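Local coordinates for mannitol dehydrogenase (Pseudomonas fluorescens, PDB 1LJ8), which binds NAD and, as a long-chain mannitol 2-dehydrogenase, probably catalyses the NAD-dependent interconversion of D-mannitol and D-fructose, at residues P150-D155 with T164-I169; G143-H148 with L204-L209. All blocks are in the same frame, centred on the assembly; numbering follows the deposited sequence.

Contact 1 (P150-D155 with T164-I169); sequences PQIQHD and TVFGFI
The carboxylate of Asp155 meets the N-terminal end of helix 165-178 at Thr164, the N-cap residue of that helix. One oxygen does the work: Asp155 OD2 accepts from Thr164 OG1 at 2.6 Å and from the backbone amide, Thr164 N to Asp155 OD2 being 2.9 Å with an N-H...O angle of 153°. The two donors approach differently. The amide N-H meets OD2 on its syn lone pair, the side of the other oxygen, whereas the hydroxyl comes from above the carboxylate plane, 42° out of it. Because the hydroxyl is the donor toward Asp155, its oxygen remains an acceptor for the capping bond from Gly167 N. Thr164 OG1 lies between backbone N and carbonyl carbon (chi1 75°), a setting that serves both bonds, while Thr164 CG2 packs 3.6 Å from Gln151 CG. Beside this polar grip, Ile152 CD1 reaches the Phe166 ring obliquely, 3.7 Å from Phe166 CD1.

A second shell fixes the carboxylate. Asp155 OD1 is met nearly along its C-O axis by His154 ND1, in the imidazole plane, and also accepts from the backbone N of Lys163, so both oxygens of this buried group are satisfied. The adjacent helix start would probably favour the charged form. An asparagine at Asp155 could offer only one acceptor oxygen, so its amide nitrogen would probably face a donor on one side or the other and leave either the two Thr164 donors or those of His154 and Lys163 without an acceptor. The site joins two consecutive helices of the Rossmann domain, with the Thr164 side chain about 6 Å from the bound NAD. The carboxylate also presses on the helix backbone, Asp155 OD2 lying 3.3 Å from Gly167 CA, where a beta carbon would clash with that oxygen.

Contact 2 (G143-H148 with L204-L209); sequences GEFMAH and LAFAAL
Ala205 opens the contact on helix 195-210: its methyl meets the root of the Phe145 side chain, Ala205 CB lying 3.5 Å from Phe145 CB and 3.7 Å from Phe145 CG. At Phe206 the helix backbone itself takes part, since its amide nitrogen sits 4.1 Å above one face of the Phe145 ring, offset toward the rim. The Phe206 side chain receives the far end of that ring: Phe145 CZ is 3.9 Å from Phe206 CB, and Phe145 CE2 lies in plane at the Phe206 ring edge. Phe145 gets there with CG anti to its backbone N (chi1 179°), which carries the ring across to the helix. The contact thus packs the two-stranded antiparallel hairpin formed by 138-139 and 144-145 against a helix of the Rossmann domain, with no hydrogen bond between the two segments. Phe145 also meets Phe166 edge-to-face, and Ile152 touches both Phe145 and Phe206. One turn beyond Ala205, Leu209 closes the row. Its CD1 approaches the edge of the Phe145 ring near the plane, at 4.2 Å from Phe145 CE2, and lies 3.6 Å from Ala147 CB.

In the fold
From the N terminus, the chain first enters segment 143-148, which holds the short hairpin strand 144-145, and then goes almost at once into helix 150-157. Eight residues after 150-155, contact 1 closes a short loop by bringing in the start of helix 165-178. The chain then passes through strand 185-188, an edge strand of the seven-stranded sheet, and helix 195-210 returns to 143-148, where contact 2 closes a 55-residue loop with contact 1 nested inside it. Their centres lie about 11 Å apart, and they touch directly: Gln153 NE2 probably bonds to Ala147 O at 2.8 Å, while Phe206 packs on both Asp155 and Phe166. Hairpin and three helices are thereby joined within the Rossmann domain.

Contact 1 (P150-D155 with T164-I169)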
loop_
_atom_site.group_PDB
_atom_site.type_symbol
_atom_site.label_atom_id
_atom_site.label_comp_id
_atom_site.label_asym_id
_atom_site.label_seq_id
_atom_site.Cartn_x
_atom_site.Cartn_y
_atom_site.Cartn_z
ATOM N N PRO A 150 12.140 18.102 4.865
ATOM C CA PRO A 150 11.555 19.254 5.571
ATOM C C PRO A 150 10.565 18.938 6.693
ATOM O O PRO A 150 10.606 19.546 7.764
ATOM C CB PRO A 150 10.931 20.077 4.431
ATOM C CG PRO A 150 10.678 19.003 3.309
ATOM C CD PRO A 150 11.931 18.184 3.406
ATOM N N GLN A 151 9.663 17.991 6.453
ATOM C CA GLN A 151 8.676 17.660 7.461
ATOM C C GLN A 151 9.353 16.931 8.640
ATOM O O GLN A 151 8.897 17.038 9.792
ATOM C CB GLN A 151 7.556 16.817 6.817
ATOM C CG GLN A 151 8.024 15.461 6.302
ATOM C CD GLN A 151 8.554 15.438 4.850
ATOM O OE1 GLN A 151 9.222 16.370 4.374
ATOM N NE2 GLN A 151 8.267 14.322 4.149
ATOM N N ILE A 152 10.440 16.196 8.373
ATOM C CA ILE A 152 11.173 15.524 9.451
ATOM C C ILE A 152 11.916 16.610 10.252
ATOM O O ILE A 152 11.921 16.579 11.484
ATOM C CB ILE A 152 12.206 14.481 8.916
ATOM C CG1 ILE A 152 11.448 13.313 8.216
ATOM C CG2 ILE A 152 13.085 13.943 10.084
ATOM C CD1 ILE A 152 10.525 12.539 9.130
ATOM N N GLN A 153 12.560 17.547 9.563
ATOM C CA GLN A 153 13.233 18.638 10.302
ATOM C C GLN A 153 12.208 19.422 11.129
ATOM O O GLN A 153 12.526 19.881 12.253
ATOM C CB GLN A 153 13.932 19.617 9.345
ATOM C CG GLN A 153 15.254 19.098 8.803
ATOM C CD GLN A 153 16.251 18.793 9.915
ATOM O OE1 GLN A 153 16.599 19.679 10.719
ATOM N NE2 GLN A 153 16.699 17.540 9.991
ATOM N N HIS A 154 11.011 19.615 10.571
ATOM C CA HIS A 154 9.960 20.314 11.305
ATOM C C HIS A 154 9.661 19.603 12.624
ATOM O O HIS A 154 9.632 20.225 13.701
ATOM C CB HIS A 154 8.641 20.415 10.491
ATOM C CG HIS A 154 7.489 20.902 11.316
ATOM N ND1 HIS A 154 6.785 20.078 12.175
ATOM C CD2 HIS A 154 6.995 22.148 11.503
ATOM C CE1 HIS A 154 5.904 20.798 12.851
ATOM N NE2 HIS A 154 6.012 22.056 12.461
ATOM N N ASP A 155 9.462 18.288 12.565
ATOM C CA ASP A 155 9.130 17.558 13.782
ATOM C C ASP A 155 10.259 17.537 14.832
ATOM O O ASP A 155 9.998 17.514 16.039
ATOM C CB ASP A 155 8.672 16.132 13.418
ATOM C CG ASP A 155 7.263 16.106 12.869
ATOM O OD1 ASP A 155 6.742 17.179 12.502
ATOM O OD2 ASP A 155 6.690 15.001 12.804
ATOM N N THR A 164 4.320 14.638 11.236
ATOM C CA THR A 164 4.531 13.311 10.630
ATOM C C THR A 164 4.241 12.164 11.554
ATOM O O THR A 164 4.155 12.307 12.765
ATOM C CB THR A 164 5.984 13.094 10.141
ATOM O OG1 THR A 164 6.856 12.866 11.273
ATOM C CG2 THR A 164 6.460 14.327 9.365
ATOM N N VAL A 165 4.150 10.976 10.956
ATOM C CA VAL A 165 3.898 9.819 11.764
ATOM C C VAL A 165 4.987 9.647 12.847
ATOM O O VAL A 165 4.705 9.244 13.988
ATOM C CB VAL A 165 3.769 8.562 10.816
ATOM C CG1 VAL A 165 5.037 8.407 9.999
ATOM C CG2 VAL A 165 3.524 7.328 11.612
ATOM N N PHE A 166 6.239 9.922 12.497
ATOM C CA PHE A 166 7.301 9.752 13.491
ATOM C C PHE A 166 7.164 10.719 14.647
ATOM O O PHE A 166 7.359 10.325 15.788
ATOM C CB PHE A 166 8.663 9.934 12.835
ATOM C CG PHE A 166 8.871 9.021 11.666
ATOM C CD1 PHE A 166 8.818 9.512 10.379
ATOM C CD2 PHE A 166 9.031 7.654 11.876
ATOM C CE1 PHE A 166 8.917 8.639 9.275
ATOM C CE2 PHE A 166 9.129 6.768 10.795
ATOM C CZ PHE A 166 9.068 7.268 9.488
ATOM N N GLY A 167 6.851 11.976 14.343
ATOM C CA GLY A 167 6.693 12.985 15.394
ATOM C C GLY A 167 5.530 12.641 16.293
ATOM O O GLY A 167 5.633 12.754 17.522
ATOM N N PHE A 168 4.414 12.209 15.711
ATOM C CA PHE A 168 3.268 11.837 16.537
ATOM C C PHE A 168 3.534 10.619 17.388
ATOM O O PHE A 168 3.165 10.579 18.575
ATOM C CB PHE A 168 2.002 11.628 15.680
ATOM C CG PHE A 168 1.262 12.901 15.436
ATOM C CD1 PHE A 168 1.307 13.529 14.189
ATOM C CD2 PHE A 168 0.579 13.530 16.503
ATOM C CE1 PHE A 168 0.682 14.773 13.990
ATOM C CE2 PHE A 168 -0.046 14.788 16.292
ATOM C CZ PHE A 168 0.024 15.383 15.033
ATOM N N ILE A 169 4.124 9.573 16.790
ATOM C CA ILE A 169 4.406 8.399 17.615
ATOM C C ILE A 169 5.390 8.731 18.753
ATOM O O ILE A 169 5.182 8.295 19.875
ATOM C CB ILE A 169 4.968 7.239 16.751
ATOM C CG1 ILE A 169 3.782 6.647 15.973
ATOM C CG2 ILE A 169 5.657 6.166 17.624
ATOM C CD1 ILE A 169 4.213 5.689 14.847
#

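Contact 2 (G143-H148 with L204-L209)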
loop_
_atom_site.group_PDB
_atom_site.type_symbol
_atom_site.label_atom_id
_atom_site.label_comp_id
_atom_site.label_asym_id
_atom_site.label_seq_id
_atom_site.Cartn_x
_atom_site.Cartn_y
_atom_site.Cartn_z
ATOM N N GLY A 143 20.211 2.606 2.802
ATOM C CA GLY A 143 19.596 2.262 4.077
ATOM C C GLY A 143 19.554 3.420 5.060
ATOM O O GLY A 143 19.312 3.250 6.247
ATOM N N GLU A 144 19.768 4.622 4.578
ATOM C CA GLU A 144 19.783 5.759 5.484
ATOM C C GLU A 144 18.417 6.437 5.714
ATOM O O GLU A 144 17.655 6.604 4.781
ATOM C CB GLU A 144 20.779 6.794 4.956
ATOM C CG GLU A 144 22.247 6.346 5.128
ATOM C CD GLU A 144 22.542 5.978 6.588
ATOM O OE1 GLU A 144 22.662 4.763 6.918
ATOM O OE2 GLU A 144 22.618 6.918 7.413
ATOM N N PHE A 145 18.129 6.814 6.965
ATOM C CA PHE A 145 16.911 7.559 7.262
ATOM C C PHE A 145 17.120 8.968 6.671
ATOM O O PHE A 145 18.181 9.570 6.829
ATOM C CB PHE A 145 16.703 7.642 8.784
ATOM C CG PHE A 145 15.473 8.426 9.180
ATOM C CD1 PHE A 145 14.211 7.943 8.867
ATOM C CD2 PHE A 145 15.591 9.623 9.895
ATOM C CE1 PHE A 145 13.047 8.638 9.254
ATOM C CE2 PHE A 145 14.429 10.342 10.296
ATOM C CZ PHE A 145 13.161 9.848 9.973
HETATM N N MSE A 146 16.120 9.498 5.983
HETATM C CA MSE A 146 16.232 10.793 5.317
HETATM C C MSE A 146 15.888 11.960 6.247
HETATM O O MSE A 146 14.889 12.642 6.079
HETATM C CB MSE A 146 15.334 10.773 4.071
HETATM C CG MSE A 146 15.821 9.692 3.082
HETATM SE SE MSE A 146 14.482 9.245 1.690
HETATM C CE MSE A 146 14.806 10.727 0.526
ATOM N N ALA A 147 16.764 12.168 7.216
ATOM C CA ALA A 147 16.589 13.221 8.238
ATOM C C ALA A 147 16.444 14.614 7.680
ATOM O O ALA A 147 15.831 15.480 8.324
ATOM C CB ALA A 147 17.753 13.183 9.204
ATOM N N HIS A 148 16.986 14.838 6.480
ATOM C CA HIS A 148 16.933 16.160 5.842
ATOM C C HIS A 148 15.587 16.584 5.280
ATOM O O HIS A 148 15.393 17.770 4.958
ATOM C CB HIS A 148 17.942 16.231 4.697
ATOM C CG HIS A 148 17.644 15.256 3.594
ATOM N ND1 HIS A 148 17.888 13.899 3.716
ATOM C CD2 HIS A 148 17.045 15.430 2.392
ATOM C CE1 HIS A 148 17.450 13.285 2.628
ATOM N NE2 HIS A 148 16.933 14.191 1.812
ATOM N N LEU A 204 13.434 4.366 15.070
ATOM C CA LEU A 204 14.634 4.453 15.907
ATOM C C LEU A 204 15.577 5.525 15.416
ATOM O O LEU A 204 16.147 6.271 16.238
ATOM C CB LEU A 204 15.377 3.102 15.964
ATOM C CG LEU A 204 14.643 1.998 16.736
ATOM C CD1 LEU A 204 15.553 0.730 16.732
ATOM C CD2 LEU A 204 14.342 2.424 18.187
ATOM N N ALA A 205 15.757 5.636 14.102
ATOM C CA ALA A 205 16.658 6.660 13.551
ATOM C C ALA A 205 16.133 8.051 13.912
ATOM O O ALA A 205 16.890 8.967 14.304
ATOM C CB ALA A 205 16.753 6.535 12.071
ATOM N N PHE A 206 14.821 8.204 13.813
ATOM C CA PHE A 206 14.212 9.482 14.150
ATOM C C PHE A 206 14.380 9.772 15.649
ATOM O O PHE A 206 14.749 10.872 16.025
ATOM C CB PHE A 206 12.716 9.458 13.789
ATOM C CG PHE A 206 12.021 10.758 14.066
ATOM C CD1 PHE A 206 12.015 11.780 13.116
ATOM C CD2 PHE A 206 11.367 10.942 15.264
ATOM C CE1 PHE A 206 11.352 12.984 13.375
ATOM C CE2 PHE A 206 10.693 12.145 15.534
ATOM C CZ PHE A 206 10.690 13.149 14.597
ATOM N N ALA A 207 14.099 8.792 16.490
ATOM C CA ALA A 207 14.207 8.963 17.926
ATOM C C ALA A 207 15.643 9.335 18.318
ATOM O O ALA A 207 15.849 10.164 19.214
ATOM C CB ALA A 207 13.768 7.701 18.652
ATOM N N ALA A 208 16.613 8.734 17.625
ATOM C CA ALA A 208 18.027 8.994 17.890
ATOM C C ALA A 208 18.395 10.440 17.621
ATOM O O ALA A 208 19.326 10.971 18.261
ATOM C CB ALA A 208 18.907 8.061 17.050
ATOM N N LEU A 209 17.710 11.081 16.670
ATOM C CA LEU A 209 17.977 12.497 16.403
ATOM C C LEU A 209 17.433 13.358 17.569
ATOM O O LEU A 209 17.779 14.524 17.682
ATOM C CB LEU A 209 17.359 12.932 15.071
ATOM C CG LEU A 209 18.020 12.256 13.870
ATOM C CD1 LEU A 209 17.150 12.452 12.642
ATOM C CD2 LEU A 209 19.445 12.818 13.693
#